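Local coordinates for putative isomerase YbhH (Escherichia coli, PDB 6OTV), which is probably an isomerase of the PrpF family, with the two-domain architecture expected of the diaminopimelate epimerase clan, at residues A[167-172]-A[191-196]; A[175-180]-A[235-240]; A[195-200]-A[246-251]; A[250-255]-A[265-270]. All coordinates share one frame; numbering follows the deposited sequence.

Contact 1: residues A[167-172]-A[191-196]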
loop_
_atom_site.group_PDB
_atom_site.type_symbol
_atom_site.label_atom_id
_atom_site.label_comp_id
_atom_site.label_asym_id
_atom_site.label_seq_id
_atom_site.Cartn_x
_atom_site.Cartn_y
_atom_site.Cartn_z
ATOM N N ALA A 167 -2.091 -5.782 -11.001
ATOM C CA ALA A 167 -1.369 -6.894 -11.610
ATOM C C ALA A 167 -1.646 -8.200 -10.872
ATOM O O ALA A 167 -1.369 -8.317 -9.674
ATOM C CB ALA A 167 0.130 -6.599 -11.617
ATOM N N GLY A 168 -2.195 -9.178 -11.592
ATOM C CA GLY A 168 -2.431 -10.505 -11.050
ATOM C C GLY A 168 -3.435 -10.554 -9.917
ATOM O O GLY A 168 -3.184 -11.188 -8.890
ATOM N N THR A 169 -4.585 -9.897 -10.096
ATOM C CA THR A 169 -5.571 -9.818 -9.021
ATOM C C THR A 169 -6.115 -11.189 -8.637
ATOM O O THR A 169 -6.425 -11.425 -7.464
ATOM C CB THR A 169 -6.720 -8.894 -9.430
ATOM O OG1 THR A 169 -7.090 -9.164 -10.788
ATOM C CG2 THR A 169 -6.310 -7.437 -9.294
ATOM N N LYS A 170 -6.245 -12.100 -9.601
ATOM C CA LYS A 170 -6.739 -13.441 -9.328
ATOM C C LYS A 170 -5.693 -14.524 -9.542
ATOM O O LYS A 170 -5.833 -15.615 -8.980
ATOM C CB LYS A 170 -7.963 -13.746 -10.206
ATOM C CG LYS A 170 -8.756 -14.980 -9.800
ATOM C CD LYS A 170 -9.657 -14.709 -8.606
ATOM C CE LYS A 170 -10.551 -15.907 -8.314
ATOM N NZ LYS A 170 -11.560 -15.615 -7.260
ATOM N N THR A 171 -4.648 -14.248 -10.317
ATOM C CA THR A 171 -3.612 -15.224 -10.629
ATOM C C THR A 171 -2.314 -14.973 -9.879
ATOM O O THR A 171 -1.730 -15.905 -9.318
ATOM C CB THR A 171 -3.329 -15.230 -12.138
ATOM O OG1 THR A 171 -4.449 -15.786 -12.839
ATOM C CG2 THR A 171 -2.079 -16.044 -12.442
ATOM N N GLY A 172 -1.846 -13.728 -9.851
ATOM C CA GLY A 172 -0.518 -13.411 -9.379
ATOM C C GLY A 172 0.474 -13.121 -10.483
ATOM O O GLY A 172 1.616 -12.748 -10.189
ATOM N N CYS A 191 -4.247 -13.478 -22.968
ATOM C CA CYS A 191 -4.707 -13.715 -21.607
ATOM C C CYS A 191 -3.922 -12.811 -20.667
ATOM O O CYS A 191 -2.698 -12.937 -20.557
ATOM C CB CYS A 191 -4.535 -15.183 -21.224
ATOM S SG CYS A 191 -5.468 -16.321 -22.274
ATOM N N ILE A 192 -4.622 -11.896 -20.002
ATOM C CA ILE A 192 -3.988 -10.921 -19.128
ATOM C C ILE A 192 -4.831 -10.767 -17.867
ATOM O O ILE A 192 -6.063 -10.859 -17.901
ATOM C CB ILE A 192 -3.780 -9.566 -19.845
ATOM C CG1 ILE A 192 -2.943 -8.614 -18.989
ATOM C CG2 ILE A 192 -5.114 -8.936 -20.205
ATOM C CD1 ILE A 192 -2.583 -7.324 -19.697
ATOM N N ASP A 193 -4.149 -10.558 -16.744
ATOM C CA ASP A 193 -4.768 -10.401 -15.430
ATOM C C ASP A 193 -4.346 -9.037 -14.890
ATOM O O ASP A 193 -3.335 -8.921 -14.192
ATOM C CB ASP A 193 -4.351 -11.542 -14.498
ATOM C CG ASP A 193 -5.129 -11.554 -13.193
ATOM O OD1 ASP A 193 -6.079 -10.757 -13.041
ATOM O OD2 ASP A 193 -4.788 -12.372 -12.315
ATOM N N MET A 194 -5.115 -8.002 -15.233
ATOM C CA MET A 194 -4.884 -6.634 -14.766
ATOM C C MET A 194 -6.216 -6.098 -14.252
ATOM O O MET A 194 -7.100 -5.767 -15.048
ATOM C CB MET A 194 -4.322 -5.748 -15.875
ATOM C CG MET A 194 -2.802 -5.702 -15.932
ATOM S SD MET A 194 -2.065 -4.854 -14.517
ATOM C CE MET A 194 -2.702 -3.196 -14.732
ATOM N N ALA A 195 -6.357 -6.037 -12.923
ATOM C CA ALA A 195 -7.587 -5.637 -12.240
ATOM C C ALA A 195 -8.723 -6.626 -12.486
ATOM O O ALA A 195 -9.680 -6.686 -11.707
ATOM C CB ALA A 195 -8.012 -4.223 -12.654
ATOM N N MET A 196 -8.622 -7.413 -13.549
ATOM C CA MET A 196 -9.622 -8.407 -13.908
ATOM C C MET A 196 -8.993 -9.404 -14.873
ATOM O O MET A 196 -8.326 -8.996 -15.831
ATOM C CB MET A 196 -10.849 -7.743 -14.539
ATOM C CG MET A 196 -11.908 -8.715 -15.048
ATOM S SD MET A 196 -12.740 -9.622 -13.726
ATOM C CE MET A 196 -13.556 -8.282 -12.863
#

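Contact 2: residues A[175-180]-A[235-240]. With EDO (1,2-ethanediol), chain M.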
loop_
_atom_site.group_PDB
_atom_site.type_symbol
_atom_site.label_atom_id
_atom_site.label_comp_id
_atom_site.label_asym_id
_atom_site.label_seq_id
_atom_site.Cartn_x
_atom_site.Cartn_y
_atom_site.Cartn_z
ATOM N N PHE A 175 0.496 -12.156 -17.145
ATOM C CA PHE A 175 0.171 -13.135 -18.176
ATOM C C PHE A 175 0.213 -14.521 -17.546
ATOM O O PHE A 175 1.280 -15.150 -17.485
ATOM C CB PHE A 175 1.143 -13.034 -19.353
ATOM C CG PHE A 175 1.160 -11.678 -19.998
ATOM C CD1 PHE A 175 0.186 -11.320 -20.919
ATOM C CD2 PHE A 175 2.139 -10.753 -19.672
ATOM C CE1 PHE A 175 0.192 -10.067 -21.505
ATOM C CE2 PHE A 175 2.152 -9.496 -20.257
ATOM C CZ PHE A 175 1.176 -9.154 -21.176
ATOM N N PRO A 176 -0.918 -15.035 -17.052
ATOM C CA PRO A 176 -0.894 -16.333 -16.357
ATOM C C PRO A 176 -0.422 -17.485 -17.224
ATOM O O PRO A 176 0.167 -18.439 -16.701
ATOM C CB PRO A 176 -2.354 -16.520 -15.924
ATOM C CG PRO A 176 -2.933 -15.144 -15.908
ATOM C CD PRO A 176 -2.249 -14.406 -17.015
ATOM N N THR A 177 -0.666 -17.435 -18.533
ATOM C CA THR A 177 -0.200 -18.478 -19.437
ATOM C C THR A 177 1.272 -18.336 -19.799
ATOM O O THR A 177 1.777 -19.143 -20.586
ATOM C CB THR A 177 -1.033 -18.477 -20.723
ATOM O OG1 THR A 177 -0.732 -17.303 -21.487
ATOM C CG2 THR A 177 -2.518 -18.498 -20.400
ATOM N N ASP A 178 1.960 -17.330 -19.255
ATOM C CA ASP A 178 3.356 -17.028 -19.567
ATOM C C ASP A 178 3.563 -16.699 -21.042
ATOM O O ASP A 178 4.689 -16.770 -21.546
ATOM C CB ASP A 178 4.287 -18.170 -19.141
ATOM C CG ASP A 178 4.177 -18.490 -17.664
ATOM O OD1 ASP A 178 3.282 -19.276 -17.290
ATOM O OD2 ASP A 178 4.982 -17.951 -16.877
ATOM N N ASN A 179 2.491 -16.335 -21.744
ATOM C CA ASN A 179 2.557 -15.921 -23.138
ATOM C C ASN A 179 1.740 -14.652 -23.326
ATOM O O ASN A 179 0.620 -14.544 -22.819
ATOM C CB ASN A 179 2.031 -17.011 -24.080
ATOM C CG ASN A 179 2.884 -18.262 -24.062
ATOM O OD1 ASN A 179 4.108 -18.194 -23.951
ATOM N ND2 ASN A 179 2.239 -19.416 -24.174
ATOM N N GLN A 180 2.310 -13.692 -24.057
ATOM C CA GLN A 180 1.558 -12.490 -24.393
ATOM C C GLN A 180 0.427 -12.794 -25.367
ATOM O O GLN A 180 -0.608 -12.118 -25.343
ATOM C CB GLN A 180 2.490 -11.426 -24.976
ATOM C CG GLN A 180 3.339 -10.693 -23.947
ATOM C CD GLN A 180 4.395 -11.578 -23.316
ATOM O OE1 GLN A 180 4.765 -12.615 -23.869
ATOM N NE2 GLN A 180 4.884 -11.175 -22.147
ATOM N N GLY A 235 -9.457 -20.102 -19.474
ATOM C CA GLY A 235 -9.442 -20.205 -18.024
ATOM C C GLY A 235 -8.573 -21.344 -17.527
ATOM O O GLY A 235 -7.802 -21.182 -16.578
ATOM N N LYS A 236 -8.683 -22.513 -18.164
ATOM C CA LYS A 236 -7.833 -23.635 -17.780
ATOM C C LYS A 236 -6.367 -23.346 -18.071
ATOM O O LYS A 236 -5.484 -23.837 -17.360
ATOM C CB LYS A 236 -8.279 -24.908 -18.502
ATOM N N ALA A 237 -6.090 -22.543 -19.100
ATOM C CA ALA A 237 -4.717 -22.207 -19.447
ATOM C C ALA A 237 -4.117 -21.148 -18.533
ATOM O O ALA A 237 -2.889 -21.072 -18.419
ATOM C CB ALA A 237 -4.644 -21.732 -20.901
ATOM N N MET A 238 -4.947 -20.333 -17.884
ATOM C CA MET A 238 -4.475 -19.268 -17.010
ATOM C C MET A 238 -4.352 -19.704 -15.555
ATOM O O MET A 238 -4.371 -18.851 -14.659
ATOM C CB MET A 238 -5.401 -18.055 -17.104
ATOM C CG MET A 238 -5.251 -17.249 -18.377
ATOM S SD MET A 238 -6.462 -15.918 -18.416
ATOM C CE MET A 238 -7.918 -16.847 -17.985
ATOM N N GLY A 239 -4.228 -21.003 -15.298
ATOM C CA GLY A 239 -4.075 -21.496 -13.948
ATOM C C GLY A 239 -5.367 -21.759 -13.210
ATOM O O GLY A 239 -5.321 -22.120 -12.027
ATOM N N LEU A 240 -6.512 -21.577 -13.856
ATOM C CA LEU A 240 -7.795 -21.918 -13.266
ATOM C C LEU A 240 -8.247 -23.265 -13.838
ATOM O O LEU A 240 -7.453 -23.997 -14.442
ATOM C CB LEU A 240 -8.811 -20.792 -13.522
ATOM C CG LEU A 240 -8.370 -19.332 -13.702
ATOM C CD1 LEU A 240 -9.596 -18.441 -13.875
ATOM C CD2 LEU A 240 -7.498 -18.822 -12.559
HETATM C C1 EDO M . 4.559 -11.816 -15.954
HETATM O O1 EDO M . 3.293 -12.365 -16.345
HETATM C C2 EDO M . 4.345 -10.609 -15.048
HETATM O O2 EDO M . 3.578 -10.995 -13.901
#

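Contact 3: residues A[195-200]-A[246-251]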
loop_
_atom_site.group_PDB
_atom_site.type_symbol
_atom_site.label_atom_id
_atom_site.label_comp_id
_atom_site.label_asym_id
_atom_site.label_seq_id
_atom_site.Cartn_x
_atom_site.Cartn_y
_atom_site.Cartn_z
ATOM N N ALA A 195 -6.357 -6.037 -12.923
ATOM C CA ALA A 195 -7.587 -5.637 -12.240
ATOM C C ALA A 195 -8.723 -6.626 -12.486
ATOM O O ALA A 195 -9.680 -6.686 -11.707
ATOM C CB ALA A 195 -8.012 -4.223 -12.654
ATOM N N MET A 196 -8.622 -7.413 -13.549
ATOM C CA MET A 196 -9.622 -8.407 -13.908
ATOM C C MET A 196 -8.993 -9.404 -14.873
ATOM O O MET A 196 -8.326 -8.996 -15.831
ATOM C CB MET A 196 -10.849 -7.743 -14.539
ATOM C CG MET A 196 -11.908 -8.715 -15.048
ATOM S SD MET A 196 -12.740 -9.622 -13.726
ATOM C CE MET A 196 -13.556 -8.282 -12.863
ATOM N N PRO A 197 -9.150 -10.707 -14.643
ATOM C CA PRO A 197 -8.714 -11.692 -15.645
ATOM C C PRO A 197 -9.617 -11.620 -16.868
ATOM O O PRO A 197 -10.829 -11.817 -16.768
ATOM C CB PRO A 197 -8.857 -13.034 -14.915
ATOM C CG PRO A 197 -8.955 -12.686 -13.462
ATOM C CD PRO A 197 -9.617 -11.349 -13.405
ATOM N N VAL A 198 -9.025 -11.317 -18.022
ATOM C CA VAL A 198 -9.773 -11.227 -19.269
ATOM C C VAL A 198 -9.024 -11.984 -20.355
ATOM O O VAL A 198 -7.805 -12.171 -20.287
ATOM C CB VAL A 198 -10.017 -9.765 -19.716
ATOM C CG1 VAL A 198 -10.750 -8.975 -18.637
ATOM C CG2 VAL A 198 -8.708 -9.090 -20.099
ATOM N N VAL A 199 -9.772 -12.426 -21.361
ATOM C CA VAL A 199 -9.206 -12.994 -22.578
ATOM C C VAL A 199 -9.609 -12.080 -23.728
ATOM O O VAL A 199 -10.802 -11.894 -23.999
ATOM C CB VAL A 199 -9.662 -14.446 -22.807
ATOM C CG1 VAL A 199 -11.147 -14.605 -22.512
ATOM C CG2 VAL A 199 -9.337 -14.890 -24.223
ATOM N N ILE A 200 -8.615 -11.494 -24.382
ATOM C CA ILE A 200 -8.841 -10.479 -25.402
ATOM C C ILE A 200 -8.883 -11.163 -26.761
ATOM O O ILE A 200 -7.907 -11.793 -27.180
ATOM C CB ILE A 200 -7.750 -9.401 -25.346
ATOM C CG1 ILE A 200 -7.819 -8.679 -24.000
ATOM C CG2 ILE A 200 -7.890 -8.428 -26.506
ATOM C CD1 ILE A 200 -6.643 -7.799 -23.718
ATOM N N MET A 246 -17.864 -20.173 -13.169
ATOM C CA MET A 246 -17.242 -18.946 -12.702
ATOM C C MET A 246 -17.542 -17.807 -13.667
ATOM O O MET A 246 -17.866 -18.017 -14.839
ATOM C CB MET A 246 -15.730 -19.123 -12.556
ATOM C CG MET A 246 -15.323 -20.053 -11.421
ATOM S SD MET A 246 -13.832 -21.021 -11.750
ATOM C CE MET A 246 -12.537 -19.840 -11.379
ATOM N N VAL A 247 -17.436 -16.582 -13.153
ATOM C CA VAL A 247 -17.650 -15.381 -13.950
ATOM C C VAL A 247 -16.345 -14.831 -14.511
ATOM O O VAL A 247 -16.333 -13.735 -15.077
ATOM C CB VAL A 247 -18.397 -14.303 -13.145
ATOM C CG1 VAL A 247 -19.790 -14.791 -12.767
ATOM C CG2 VAL A 247 -17.619 -13.913 -11.896
ATOM N N ILE A 248 -15.243 -15.558 -14.352
ATOM C CA ILE A 248 -13.961 -15.155 -14.923
ATOM C C ILE A 248 -13.397 -16.321 -15.732
ATOM O O ILE A 248 -13.739 -17.482 -15.458
ATOM C CB ILE A 248 -12.979 -14.705 -13.826
ATOM C CG1 ILE A 248 -12.718 -15.865 -12.863
ATOM C CG2 ILE A 248 -13.515 -13.496 -13.076
ATOM C CD1 ILE A 248 -11.611 -15.631 -11.886
ATOM N N PRO A 249 -12.549 -16.071 -16.753
ATOM C CA PRO A 249 -12.162 -14.733 -17.218
ATOM C C PRO A 249 -13.271 -14.075 -18.024
ATOM O O PRO A 249 -14.088 -14.778 -18.612
ATOM C CB PRO A 249 -10.945 -15.009 -18.098
ATOM C CG PRO A 249 -11.244 -16.346 -18.683
ATOM C CD PRO A 249 -11.878 -17.122 -17.541
ATOM N N LYS A 250 -13.310 -12.750 -18.029
ATOM C CA LYS A 250 -14.293 -12.033 -18.825
ATOM C C LYS A 250 -13.785 -11.913 -20.257
ATOM O O LYS A 250 -12.759 -11.264 -20.484
ATOM C CB LYS A 250 -14.545 -10.649 -18.246
ATOM C CG LYS A 250 -15.063 -10.644 -16.822
ATOM C CD LYS A 250 -16.559 -10.355 -16.758
ATOM C CE LYS A 250 -16.997 -10.013 -15.330
ATOM N NZ LYS A 250 -16.594 -11.064 -14.349
ATOM N N PRO A 251 -14.447 -12.528 -21.238
ATOM C CA PRO A 251 -13.999 -12.379 -22.628
ATOM C C PRO A 251 -14.343 -11.000 -23.169
ATOM O O PRO A 251 -15.398 -10.438 -22.866
ATOM C CB PRO A 251 -14.759 -13.485 -23.370
ATOM C CG PRO A 251 -15.963 -13.741 -22.536
ATOM C CD PRO A 251 -15.559 -13.487 -21.112
#

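Contact 4: residues A[250-255]-A[265-270]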
loop_
_atom_site.group_PDB
_atom_site.type_symbol
_atom_site.label_atom_id
_atom_site.label_comp_id
_atom_site.label_asym_id
_atom_site.label_seq_id
_atom_site.Cartn_x
_atom_site.Cartn_y
_atom_site.Cartn_z
ATOM N N LYS A 250 -13.310 -12.750 -18.029
ATOM C CA LYS A 250 -14.293 -12.033 -18.825
ATOM C C LYS A 250 -13.785 -11.913 -20.257
ATOM O O LYS A 250 -12.759 -11.264 -20.484
ATOM C CB LYS A 250 -14.545 -10.649 -18.246
ATOM C CG LYS A 250 -15.063 -10.644 -16.822
ATOM C CD LYS A 250 -16.559 -10.355 -16.758
ATOM C CE LYS A 250 -16.997 -10.013 -15.330
ATOM N NZ LYS A 250 -16.594 -11.064 -14.349
ATOM N N PRO A 251 -14.447 -12.528 -21.238
ATOM C CA PRO A 251 -13.999 -12.379 -22.628
ATOM C C PRO A 251 -14.343 -11.000 -23.169
ATOM O O PRO A 251 -15.398 -10.438 -22.866
ATOM C CB PRO A 251 -14.759 -13.485 -23.370
ATOM C CG PRO A 251 -15.963 -13.741 -22.536
ATOM C CD PRO A 251 -15.559 -13.487 -21.112
ATOM N N VAL A 252 -13.423 -10.447 -23.958
ATOM C CA VAL A 252 -13.561 -9.106 -24.518
ATOM C C VAL A 252 -13.302 -9.177 -26.014
ATOM O O VAL A 252 -12.199 -9.539 -26.439
ATOM C CB VAL A 252 -12.598 -8.100 -23.867
ATOM C CG1 VAL A 252 -12.772 -6.742 -24.519
ATOM C CG2 VAL A 252 -12.833 -8.023 -22.363
ATOM N N LEU A 253 -14.309 -8.825 -26.809
ATOM C CA LEU A 253 -14.119 -8.658 -28.242
ATOM C C LEU A 253 -13.580 -7.260 -28.520
ATOM O O LEU A 253 -14.132 -6.269 -28.035
ATOM C CB LEU A 253 -15.433 -8.880 -28.989
ATOM C CG LEU A 253 -16.077 -10.260 -28.857
ATOM C CD1 LEU A 253 -17.282 -10.365 -29.778
ATOM C CD2 LEU A 253 -15.065 -11.350 -29.170
ATOM N N ILE A 254 -12.495 -7.177 -29.288
ATOM C CA ILE A 254 -11.868 -5.894 -29.573
ATOM C C ILE A 254 -11.870 -5.637 -31.075
ATOM O O ILE A 254 -11.869 -6.559 -31.896
ATOM C CB ILE A 254 -10.432 -5.798 -29.013
ATOM C CG1 ILE A 254 -9.503 -6.792 -29.712
ATOM C CG2 ILE A 254 -10.433 -6.018 -27.506
ATOM C CD1 ILE A 254 -8.033 -6.485 -29.511
ATOM N N SER A 255 -11.880 -4.355 -31.417
ATOM C CA SER A 255 -11.830 -3.875 -32.789
ATOM C C SER A 255 -11.326 -2.441 -32.754
ATOM O O SER A 255 -11.341 -1.808 -31.691
ATOM C CB SER A 255 -13.212 -3.959 -33.462
ATOM O OG SER A 255 -14.149 -3.105 -32.830
ATOM N N VAL A 265 -14.405 -2.002 -27.760
ATOM C CA VAL A 265 -14.509 -3.277 -27.063
ATOM C C VAL A 265 -15.971 -3.677 -26.911
ATOM O O VAL A 265 -16.881 -2.845 -26.920
ATOM C CB VAL A 265 -13.819 -3.250 -25.675
ATOM C CG1 VAL A 265 -12.357 -2.827 -25.796
ATOM C CG2 VAL A 265 -14.574 -2.345 -24.712
ATOM N N ARG A 266 -16.179 -4.987 -26.781
ATOM C CA ARG A 266 -17.457 -5.570 -26.384
ATOM C C ARG A 266 -17.177 -6.483 -25.200
ATOM O O ARG A 266 -16.512 -7.513 -25.352
ATOM C CB ARG A 266 -18.109 -6.334 -27.538
ATOM C CG ARG A 266 -18.638 -5.438 -28.651
ATOM C CD ARG A 266 -19.707 -4.492 -28.123
ATOM N NE ARG A 266 -20.234 -3.604 -29.158
ATOM C CZ ARG A 266 -19.762 -2.387 -29.420
ATOM N NH1 ARG A 266 -18.740 -1.898 -28.729
ATOM N NH2 ARG A 266 -20.314 -1.653 -30.378
ATOM N N TYR A 267 -17.679 -6.104 -24.028
ATOM C CA TYR A 267 -17.305 -6.717 -22.757
ATOM C C TYR A 267 -18.349 -7.755 -22.361
ATOM O O TYR A 267 -19.514 -7.413 -22.134
ATOM C CB TYR A 267 -17.171 -5.635 -21.683
ATOM C CG TYR A 267 -16.575 -6.080 -20.365
ATOM C CD1 TYR A 267 -15.218 -6.347 -20.248
ATOM C CD2 TYR A 267 -17.366 -6.193 -19.227
ATOM C CE1 TYR A 267 -14.666 -6.738 -19.038
ATOM C CE2 TYR A 267 -16.823 -6.583 -18.012
ATOM C CZ TYR A 267 -15.473 -6.855 -17.924
ATOM O OH TYR A 267 -14.928 -7.243 -16.719
ATOM N N PHE A 268 -17.935 -9.015 -22.270
ATOM C CA PHE A 268 -18.841 -10.099 -21.917
ATOM C C PHE A 268 -18.678 -10.477 -20.449
ATOM O O PHE A 268 -17.558 -10.536 -19.931
ATOM C CB PHE A 268 -18.612 -11.310 -22.824
ATOM C CG PHE A 268 -19.166 -11.127 -24.210
ATOM C CD1 PHE A 268 -20.451 -11.547 -24.516
ATOM C CD2 PHE A 268 -18.415 -10.510 -25.200
ATOM C CE1 PHE A 268 -20.971 -11.372 -25.788
ATOM C CE2 PHE A 268 -18.931 -10.333 -26.474
ATOM C CZ PHE A 268 -20.209 -10.764 -26.767
ATOM N N MET A 269 -19.808 -10.751 -19.782
ATOM C CA MET A 269 -19.834 -10.788 -18.321
ATOM C C MET A 269 -20.143 -12.139 -17.676
ATOM O O MET A 269 -20.825 -12.162 -16.644
ATOM C CB MET A 269 -20.868 -9.782 -17.811
ATOM C CG MET A 269 -20.801 -8.410 -18.455
ATOM S SD MET A 269 -22.231 -7.394 -18.021
ATOM C CE MET A 269 -23.555 -8.303 -18.811
ATOM N N PRO A 270 -19.668 -13.285 -18.201
ATOM C CA PRO A 270 -18.932 -13.652 -19.414
ATOM C C PRO A 270 -19.847 -14.113 -20.542
ATOM O O PRO A 270 -19.383 -14.336 -21.659
ATOM C CB PRO A 270 -18.034 -14.806 -18.942
ATOM C CG PRO A 270 -18.370 -15.035 -17.484
ATOM C CD PRO A 270 -19.703 -14.418 -17.268
#

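Contact 1: residues A[167-172]-A[191-196]
The D193 carboxylate is the flat group here, and the loop 167-172 wraps it from one face round to its oxygen edge. G168 CA lies over that face, 3.6 Å from D193 CG. At the edge, the amides of two successive residues converge on OD2: K170 N reaches its syn lone pair at 3.1 Å, while T171 N approaches nearly along the C-O axis, 2.7 Å from D193 OD2. D193 OD1 is met on its syn side by T169 OG1 at 2.9 Å, with the hydroxyl 26° out of the carboxylate plane. Three bonds thus fix the rotation of the carboxylate, a buried aspartate at the strand end organising a tight loop through its amides and a threonine hydroxyl. An aspartate suits the site because CG, anti to the backbone N (chi1 -171°), carries both oxygens straight into the loop. Threonine suits position 169, where OG1 binds the acid while CG2 packs on the backbone of A195. G168 has a positive phi, which favours glycine, and its N donates to D193 O at 2.9 Å. Beside this bond A167 forms a single bridge with M194, whose bent chain folds SD back to 3.6 Å from A167 CA. M194 and A195 rest on I283 of helix 279-290. Backbone bonds join D193 to V174, A195 to A166, and I192 to V198, the last pairing strand 187-193 with strand 197-202.

Contact 2: residues A[175-180]-A[235-240]
P176 packs against M238 where a type I beta turn, F175 to D178, meets the C-terminal end of helix 221-237. No hydrogen bond crosses between the segments; the first shell is van der Waals contact. P176 CB touches M238 CB at 3.6 Å, the two side chains lying side by side and pointing the same way, and P176 CB also sits 3.3 Å from M238 O. T177 adds a methyl: with chi1 at 70°, CG2 stands beside the backbone N and faces the helix end, 3.3 Å from A237 O and 3.6 Å from M238 CG. Its OG1 is hydrogen-bonded to D182 and accepts a weak bond from N179 N. Threonine suits the place, its methyl packing on the helix end while its hydroxyl bonds to D182.

The second shell holds the turn and the helix end in shape. D178 N donates to F175 O at 2.9 Å, closing the turn, and P176 fits its second position because the ring fixes phi near -61°. On the helix side, G235 O accepts from M238 N and, at 3.0 Å, from L240 N. G239, between M238 and L240, has a positive phi, and its backbone angles call for glycine. Beyond the turn, D178 forms a salt bridge with K173, and Q180 CG lies on one face of the F175 ring. A bound 1,2-ethanediol, probably from the crystallisation liquor, accepts a bond from V174 N; its O1 lies near the plane of the F175 ring at the edge, 2.9 Å from F175 N in a nearly straight bond of 168°.

Contact 3: residues A[195-200]-A[246-251]
M196 extends toward K250 with CG anti to its backbone N (chi1 175°), and bends at the next two torsions then set SD 4.0 Å from K250 CG and equally far from I248 CG2. The lysine answers with bends of its own at chi2 and chi4, which curl the amine back to its own segment: K250 NZ donates to V247 O at 2.8 Å, from above the carbonyl plane. A long, flexible lysine suits this position, since its methylenes can face sulfur while its charge finds a carbonyl. Between the backbones, V198 pairs with K250 and V199 with P251 in parallel register. K250 N gives P197 O a bond of 2.9 Å in the carbonyl plane, whereas the return bond from V199 N to K250 O is long, 3.3 Å, and weak. P251 has no N-H to offer. Its CA instead makes a CH-O contact of 3.5 Å with V199 O, which takes its hydrogen bond from V252 one residue on. The peptide before P249, just ahead of strand 250-255, is cis. V199 CG1 packs at 3.9 Å on P251 CB and also near the P249 ring. On this face V199 and P251 meet A234 and I227 of helix 221-237; on the other, V198 rests on A284 of helix 279-290. Strand 187-193 flanks strand 197-202 along its remaining edge.

Contact 4: residues A[250-255]-A[265-270]
V252 lies at the apolar centre of this antiparallel hairpin, one methyl for each of two neighbours across it. CG1, anti to the backbone N (chi1 179°), packs 3.8 Å from V265 CB, while CG2 meets the tyrosine ring at 3.6 Å from Y267 CD1. I254 extends the same face by touching V265, and I285 of helix 279-290 closes over both valines; the beta-branched V252, V265 and I254 put their methyls on this face, where that helix packs. On the opposite face L253 CD1 reaches F268 CE2 at 3.7 Å. Next to it the P251 and P270 rings crowd together with F268, and I227 and R231 of helix 221-237 flank this cluster.

Outward lie the backbone bonds. L253 and R266 form the hydrogen-bonded pair, with R266 N to L253 O at 2.7 Å and L253 N to R266 O at 2.9 Å. Where regular strand gives way to loop, F268 N still binds P251 O at 3.0 Å, meeting it almost head-on (177°), and that oxygen also lies in plane at the edge of the F268 ring.

The polar groups lie at two ends. At one, the K250 methylenes run beside the tyrosine hydroxyl, CG 3.4 Å from Y267 OH. At the other, the N-H groups of buried R266 are met by V265 O (NH1 at 2.8 Å), N264 and E212 rather than by the partner strand. The bonds across the hairpin are main-chain ones, with apolar contacts beside them and no charge pair.

Overall arrangement
Contacts 3 and 4 form the buried part of the group. They share K250 and P251, so strand 250-255 is held in parallel by 197-202 on one edge and antiparallel by the hairpin partner 263-267 on the other. Contact 1 lies at the surface, joined to contact 3 through A195 and M196 and the neighbouring strands 187-193 and 197-202. Contact 2 is partly buried and more peripheral, about 17 Å from contact 4 between centres, yet M238 touches both C191 and P249. Chemistry follows place: a buried carboxylate gripped by amides and a hydroxyl of a surface loop, bond-free packing at the helix end, and main-chain bonds with aliphatic or aromatic packing inside.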